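PDB 3FDH: SusD homolog from Bacteroides thetaiotaomicron VPI-5482, which probably binds glycans at the cell surface as a SusD/RagB-family protein associated with the outer membrane. Local coordinates for residues S18-R22 with G100-G104; M111-M115 with W194-A198; K202-M207 with K222-V227. All coordinates share one frame; numbering follows the deposited sequence.

Interaction 1. Residues S18-R22 with G100-G104; sequences SVASR and GRDHG
Arg101 reaches over the N-terminal residues just ahead of helix 21-37 and meets Ser18 there. Its chain leaves the backbone with CG between N and the carbonyl carbon (chi1 61°) and bends at chi3. The bend swings the guanidinium group across the peptide link between Val19 and Ala20, which lies against one face. Arg101 NH1 then donates to Ser18 OG at 2.9 Å, and the hydroxyl sits in the guanidinium plane. Arg101 NH2 touches the methyl of Ala20, 3.7 Å from its CB. Arg101 NE makes a weak, long salt bridge of 3.4 Å to Asp102 OD1. The other oxygen of Asp102 works at a helix start. Ala20 holds the N-cap position of helix 21-37 and has no polar side chain to offer the Ser21 N-H. Asp102 OD2 accepts Ser21 N at 2.6 Å, met from above the carboxylate plane. The same oxygen takes Ser21 OG, also at 2.6 Å, on its anti lone pair. A negative group here would probably suit the positive end of the helix dipole. The backbone of Asp102 is hydrogen-bonded to Gln95, at the end of helix 76-95. His103 closes a type I turn begun at Gly100. Its N and ND1 both donate to Gly100 O, ND1 at 2.8 Å and lying almost in line with the C=O bond.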
# COMPACT_ATOMS: atom_id res chain seq x y z
N SER A 18 15.26 20.56 -19.50
CA SER A 18 15.94 20.86 -18.21
C SER A 18 15.17 21.80 -17.32
O SER A 18 14.92 22.94 -17.66
CB SER A 18 17.30 21.48 -18.48
OG SER A 18 17.96 21.73 -17.24
N VAL A 19 14.79 21.28 -16.16
CA VAL A 19 14.10 22.08 -15.16
C VAL A 19 14.73 21.88 -13.80
O VAL A 19 15.41 20.86 -13.57
CB VAL A 19 12.56 21.84 -15.14
CG1 VAL A 19 11.97 22.03 -16.55
CG2 VAL A 19 12.21 20.50 -14.61
N ALA A 20 14.54 22.86 -12.92
CA ALA A 20 15.08 22.80 -11.55
C ALA A 20 14.54 21.58 -10.82
O ALA A 20 13.36 21.23 -10.91
CB ALA A 20 14.78 24.10 -10.77
N SER A 21 15.43 20.92 -10.08
CA SER A 21 15.09 19.66 -9.40
C SER A 21 13.85 19.73 -8.56
O SER A 21 13.10 18.78 -8.47
CB SER A 21 16.24 19.17 -8.53
OG SER A 21 17.31 18.70 -9.32
N ARG A 22 13.62 20.87 -7.92
CA ARG A 22 12.46 21.01 -7.04
C ARG A 22 11.16 20.80 -7.80
O ARG A 22 10.22 20.17 -7.30
CB ARG A 22 12.47 22.33 -6.28
CG ARG A 22 12.38 23.59 -7.10
CD ARG A 22 12.68 24.77 -6.23
NE ARG A 22 12.52 26.04 -6.92
CZ ARG A 22 13.48 26.66 -7.61
NH1 ARG A 22 14.70 26.13 -7.75
NH2 ARG A 22 13.20 27.82 -8.18
N GLY A 100 26.25 19.20 -11.42
CA GLY A 100 24.81 19.35 -11.71
C GLY A 100 24.34 20.79 -11.63
O GLY A 100 24.86 21.60 -10.88
N ARG A 101 23.32 21.11 -12.41
CA ARG A 101 22.76 22.47 -12.39
C ARG A 101 22.22 22.84 -11.02
O ARG A 101 22.13 24.03 -10.67
CB ARG A 101 21.63 22.64 -13.41
CG ARG A 101 20.45 21.72 -13.18
CD ARG A 101 19.26 22.17 -13.97
NE ARG A 101 18.64 23.36 -13.39
CZ ARG A 101 17.71 24.06 -14.01
NH1 ARG A 101 17.37 23.71 -15.24
NH2 ARG A 101 17.15 25.11 -13.44
N ASP A 102 21.89 21.82 -10.24
CA ASP A 102 21.30 22.05 -8.93
C ASP A 102 22.25 21.68 -7.81
O ASP A 102 21.84 21.39 -6.70
CB ASP A 102 19.99 21.30 -8.79
CG ASP A 102 18.93 21.82 -9.72
OD1 ASP A 102 18.98 23.03 -10.03
OD2 ASP A 102 18.07 21.03 -10.15
N HIS A 103 23.53 21.66 -8.12
CA HIS A 103 24.55 21.40 -7.09
C HIS A 103 24.27 22.21 -5.83
O HIS A 103 23.96 23.39 -5.89
CB HIS A 103 25.95 21.75 -7.61
CG HIS A 103 26.11 23.19 -8.01
ND1 HIS A 103 25.69 23.68 -9.23
CD2 HIS A 103 26.65 24.24 -7.35
CE1 HIS A 103 25.96 24.97 -9.31
NE2 HIS A 103 26.54 25.34 -8.18
N GLY A 104 24.41 21.57 -4.69
CA GLY A 104 24.21 22.22 -3.40
C GLY A 104 22.84 21.99 -2.80
O GLY A 104 22.56 22.41 -1.68

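Interaction 2. Residues M111-M115 with W194-A198; sequences MAEVM and WLKFA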
# COMPACT_ATOMS: atom_id res chain seq x y z
N MSE A 111 15.56 13.76 -0.68
CA MSE A 111 14.14 13.47 -0.84
C MSE A 111 13.95 12.60 -2.09
O MSE A 111 13.14 11.65 -2.11
CB MSE A 111 13.32 14.76 -0.97
CG MSE A 111 13.42 15.67 0.23
SE MSE A 111 12.57 17.38 -0.05
CE MSE A 111 12.92 18.19 1.66
N ALA A 112 14.66 12.98 -3.14
CA ALA A 112 14.62 12.26 -4.43
C ALA A 112 15.15 10.84 -4.28
O ALA A 112 14.66 9.92 -4.92
CB ALA A 112 15.41 13.02 -5.51
N GLU A 113 16.13 10.68 -3.39
CA GLU A 113 16.75 9.36 -3.16
C GLU A 113 15.74 8.45 -2.47
O GLU A 113 15.61 7.27 -2.79
CB GLU A 113 18.05 9.49 -2.35
CG GLU A 113 19.19 9.95 -3.24
CD GLU A 113 20.42 10.50 -2.51
OE1 GLU A 113 20.30 10.93 -1.36
OE2 GLU A 113 21.51 10.55 -3.15
N VAL A 114 14.96 9.04 -1.59
CA VAL A 114 13.88 8.32 -0.92
C VAL A 114 12.80 7.91 -1.95
O VAL A 114 12.28 6.79 -1.95
CB VAL A 114 13.26 9.15 0.24
CG1 VAL A 114 11.95 8.45 0.80
CG2 VAL A 114 14.29 9.36 1.36
N MSE A 115 12.49 8.81 -2.87
CA MSE A 115 11.46 8.46 -3.86
C MSE A 115 11.99 7.43 -4.81
O MSE A 115 11.23 6.62 -5.34
CB MSE A 115 10.96 9.67 -4.65
CG MSE A 115 10.24 10.73 -3.84
SE MSE A 115 8.49 10.07 -3.45
CE MSE A 115 8.68 9.42 -1.68
N TRP A 194 11.41 13.73 6.66
CA TRP A 194 11.86 12.84 5.59
C TRP A 194 12.79 11.78 6.16
O TRP A 194 12.77 10.62 5.75
CB TRP A 194 12.56 13.58 4.44
CG TRP A 194 11.61 14.17 3.44
CD1 TRP A 194 11.04 15.41 3.48
CD2 TRP A 194 11.14 13.55 2.24
NE1 TRP A 194 10.23 15.59 2.37
CE2 TRP A 194 10.29 14.47 1.59
CE3 TRP A 194 11.39 12.32 1.62
CZ2 TRP A 194 9.68 14.21 0.40
CZ3 TRP A 194 10.77 12.05 0.43
CH2 TRP A 194 9.92 12.98 -0.17
N LEU A 195 13.60 12.19 7.11
CA LEU A 195 14.59 11.30 7.71
C LEU A 195 13.83 10.18 8.43
O LEU A 195 14.16 9.00 8.33
CB LEU A 195 15.53 12.09 8.64
CG LEU A 195 16.80 11.41 9.13
CD1 LEU A 195 17.72 11.06 7.97
CD2 LEU A 195 17.49 12.40 10.06
N LYS A 196 12.77 10.57 9.12
CA LYS A 196 11.91 9.58 9.82
C LYS A 196 11.28 8.61 8.83
O LYS A 196 11.16 7.41 9.09
CB LYS A 196 10.83 10.26 10.63
CG LYS A 196 11.32 10.92 11.85
CD LYS A 196 10.20 11.55 12.61
CE LYS A 196 10.67 12.12 13.91
NZ LYS A 196 9.59 12.96 14.51
N PHE A 197 10.84 9.16 7.71
CA PHE A 197 10.23 8.40 6.61
C PHE A 197 11.28 7.42 6.07
O PHE A 197 11.01 6.22 5.89
CB PHE A 197 9.69 9.38 5.54
CG PHE A 197 9.06 8.73 4.32
CD1 PHE A 197 8.42 7.49 4.38
CD2 PHE A 197 9.02 9.44 3.12
CE1 PHE A 197 7.84 6.91 3.23
CE2 PHE A 197 8.42 8.89 1.98
CZ PHE A 197 7.80 7.65 2.06
N ALA A 198 12.50 7.89 5.87
CA ALA A 198 13.57 6.99 5.34
C ALA A 198 13.79 5.79 6.29
O ALA A 198 13.94 4.65 5.86
CB ALA A 198 14.89 7.74 5.13
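Met111 sets CG anti to its carbonyl carbon (chi1 -60°) and runs extended from there, which lays its whole chain across the indole of Trp194. Trp194 also sets CG anti to its carbonyl carbon, turning the indole toward Met111. The two side chains cross at about a right angle. Met111 CG stands over the five-membered ring, 3.6 Å from its centroid and 11° off the ring normal, in a CH-pi contact. The selenium follows at 4.2 Å from the same centroid, a Met-aromatic contact made here by selenomethionine. The six-membered end of the indole lies against the other helix, where Trp194 CZ3 comes to 3.5 Å from Met111 O. Val114 meets the indole at its edge, with CG1 3.8 Å from Trp194 CZ3. Helices 106-127 and 191-208 run side by side at 27°, 10.5 Å apart at these segments, in the helical, TPR-related body of a SusD-like protein. Val114 points toward the partner helix. Its CG1 also touches Phe197 CE2 at 3.7 Å, while CG2 rests on the methyl of Ala198. Met115 bends at chi2 and chi3 and brings its CE to the edge of the Phe197 ring, 3.7 Å from CE2. Helix 21-37 covers the cluster, placing Leu25 on Met111 and Ile29 on Trp194. Trp194 NE1 is satisfied from outside by a hydrogen bond to Asp184 OD2, and Tyr187 packs edge-to-face with the ring.

Interaction 3. Residues K202-M207 with K222-V227; sequences KARYTM and KVLDYV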
# COMPACT_ATOMS: atom_id res chain seq x y z
N LYS A 202 13.27 1.75 5.85
CA LYS A 202 14.25 0.75 6.20
C LYS A 202 13.61 -0.34 7.04
O LYS A 202 13.95 -1.50 6.93
CB LYS A 202 15.48 1.35 6.93
CG LYS A 202 16.42 2.08 5.94
CD LYS A 202 17.79 2.43 6.48
CE LYS A 202 18.67 1.24 6.49
NZ LYS A 202 20.07 1.57 6.81
N ALA A 203 12.66 0.02 7.87
CA ALA A 203 11.98 -0.99 8.68
C ALA A 203 11.13 -1.85 7.76
O ALA A 203 11.18 -3.09 7.81
CB ALA A 203 11.14 -0.34 9.76
N ARG A 204 10.34 -1.20 6.91
CA ARG A 204 9.44 -1.94 6.00
C ARG A 204 10.21 -2.93 5.17
O ARG A 204 9.83 -4.09 5.00
CB ARG A 204 8.71 -0.97 5.06
CG ARG A 204 7.97 -1.65 3.90
CD ARG A 204 7.38 -0.62 2.92
NE ARG A 204 6.13 0.03 3.36
CZ ARG A 204 5.43 0.85 2.58
NH1 ARG A 204 5.86 1.15 1.37
NH2 ARG A 204 4.28 1.34 2.99
N TYR A 205 11.34 -2.47 4.67
CA TYR A 205 12.13 -3.27 3.70
C TYR A 205 12.98 -4.33 4.36
O TYR A 205 13.27 -5.37 3.77
CB TYR A 205 12.98 -2.40 2.78
CG TYR A 205 12.18 -1.37 1.99
CD1 TYR A 205 10.95 -1.69 1.40
CD2 TYR A 205 12.69 -0.10 1.77
CE1 TYR A 205 10.24 -0.73 0.68
CE2 TYR A 205 12.00 0.85 1.02
CZ TYR A 205 10.78 0.55 0.50
OH TYR A 205 10.12 1.53 -0.21
N THR A 206 13.37 -4.07 5.61
CA THR A 206 14.10 -5.07 6.38
C THR A 206 13.17 -6.26 6.66
O THR A 206 13.53 -7.44 6.45
CB THR A 206 14.70 -4.48 7.68
OG1 THR A 206 15.64 -3.45 7.32
CG2 THR A 206 15.40 -5.59 8.51
N MSE A 207 11.97 -5.95 7.11
CA MSE A 207 11.01 -7.02 7.39
C MSE A 207 10.63 -7.72 6.10
O MSE A 207 10.39 -8.94 6.06
CB MSE A 207 9.77 -6.49 8.11
CG MSE A 207 8.85 -7.61 8.54
SE MSE A 207 9.56 -8.63 9.98
CE MSE A 207 9.07 -7.26 11.17
N LYS A 222 16.94 -4.63 14.16
CA LYS A 222 17.14 -3.49 13.26
C LYS A 222 15.81 -2.80 13.03
O LYS A 222 15.71 -1.57 13.05
CB LYS A 222 17.74 -3.94 11.93
CG LYS A 222 19.24 -4.16 12.04
CD LYS A 222 19.80 -4.94 10.90
CE LYS A 222 19.51 -4.31 9.57
NZ LYS A 222 19.69 -5.31 8.47
N VAL A 223 14.77 -3.58 12.82
CA VAL A 223 13.44 -3.03 12.56
C VAL A 223 13.08 -2.16 13.75
O VAL A 223 12.71 -1.01 13.60
CB VAL A 223 12.35 -4.13 12.33
CG1 VAL A 223 10.94 -3.51 12.39
CG2 VAL A 223 12.59 -4.87 10.99
N LEU A 224 13.28 -2.68 14.95
CA LEU A 224 12.95 -1.90 16.18
C LEU A 224 13.74 -0.60 16.29
O LEU A 224 13.24 0.45 16.75
CB LEU A 224 13.18 -2.71 17.45
CG LEU A 224 12.24 -3.89 17.63
CD1 LEU A 224 12.61 -4.60 18.94
CD2 LEU A 224 10.79 -3.39 17.61
N ASP A 225 15.00 -0.67 15.89
CA ASP A 225 15.87 0.51 15.92
C ASP A 225 15.38 1.55 14.90
O ASP A 225 15.26 2.73 15.22
CB ASP A 225 17.31 0.10 15.61
CG ASP A 225 18.28 1.27 15.61
OD1 ASP A 225 18.25 2.12 16.52
OD2 ASP A 225 19.11 1.31 14.69
N TYR A 226 15.11 1.08 13.70
CA TYR A 226 14.64 1.96 12.61
C TYR A 226 13.31 2.60 13.01
O TYR A 226 13.09 3.77 12.77
CB TYR A 226 14.47 1.21 11.30
CG TYR A 226 15.74 0.60 10.77
CD1 TYR A 226 16.98 1.19 11.02
CD2 TYR A 226 15.72 -0.54 9.98
CE1 TYR A 226 18.14 0.62 10.54
CE2 TYR A 226 16.90 -1.10 9.49
CZ TYR A 226 18.08 -0.52 9.77
OH TYR A 226 19.23 -1.09 9.26
N VAL A 227 12.44 1.81 13.61
CA VAL A 227 11.16 2.35 14.08
C VAL A 227 11.39 3.46 15.08
O VAL A 227 10.67 4.47 15.10
CB VAL A 227 10.27 1.26 14.76
CG1 VAL A 227 9.14 1.88 15.54
CG2 VAL A 227 9.72 0.28 13.72
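The ring of Tyr226 lies on residues 202-207 of helix 191-208 with Lys202 over one face. Lys202 CB stands 3.9 Å from the ring centroid, 21° off the normal, in a CH-pi contact. The lysine chain then crosses the ring obliquely, bringing CE near the phenol oxygen. The opposite face looks back on the carbonyl of Lys222, one turn earlier. Thr206 comes at the edge, crossing at about a right angle, with OG1 3.4 Å from Tyr226 CE2. With OG1 anti to the carbonyl carbon (chi1 -62°), that hydroxyl donates to Lys202 O at 2.6 Å. The Thr206 and Val223 side chains slide past each other in opposite directions, with Thr206 CG2 3.8 Å from Val223 CG2. The helices are antiparallel at 166°, an alpha-helical hairpin 8.6 Å between axes. Ala203 is small enough to let its CA come 4.6 Å from that of Val223. Replacing Tyr226 by an alanine would probably uncover the Lys202 chain and the Thr206 edge and open a gap between the helices. The lysine amines have other partners, Lys202 NZ with Asp166 and Lys222 NZ with Asp219. With no polar bond between the two segments, cohesion rests mainly on close fit and dispersion.

Interactions 2 and 3 share helix 191-208, which packs on helix 106-127 through its first half and on helix 216-228 through its second. Their centres lie 14 Å apart. Helix 154-171 touches both, with Ala168 against Val114 and Leu165 against Lys202. Interaction 1 is more peripheral, about 30 Å from the centre of the chain against 17 Å for the other two. It still leads into interaction 2: helix 21-37 starts at Ser21 and reaches Trp194 with Ile29, and the loop of 100-104 runs into helix 106-127. The nearest atoms of interactions 1 and 2 are about 7 Å apart. Interactions 1 and 3 are well separated, 32 Å between centres.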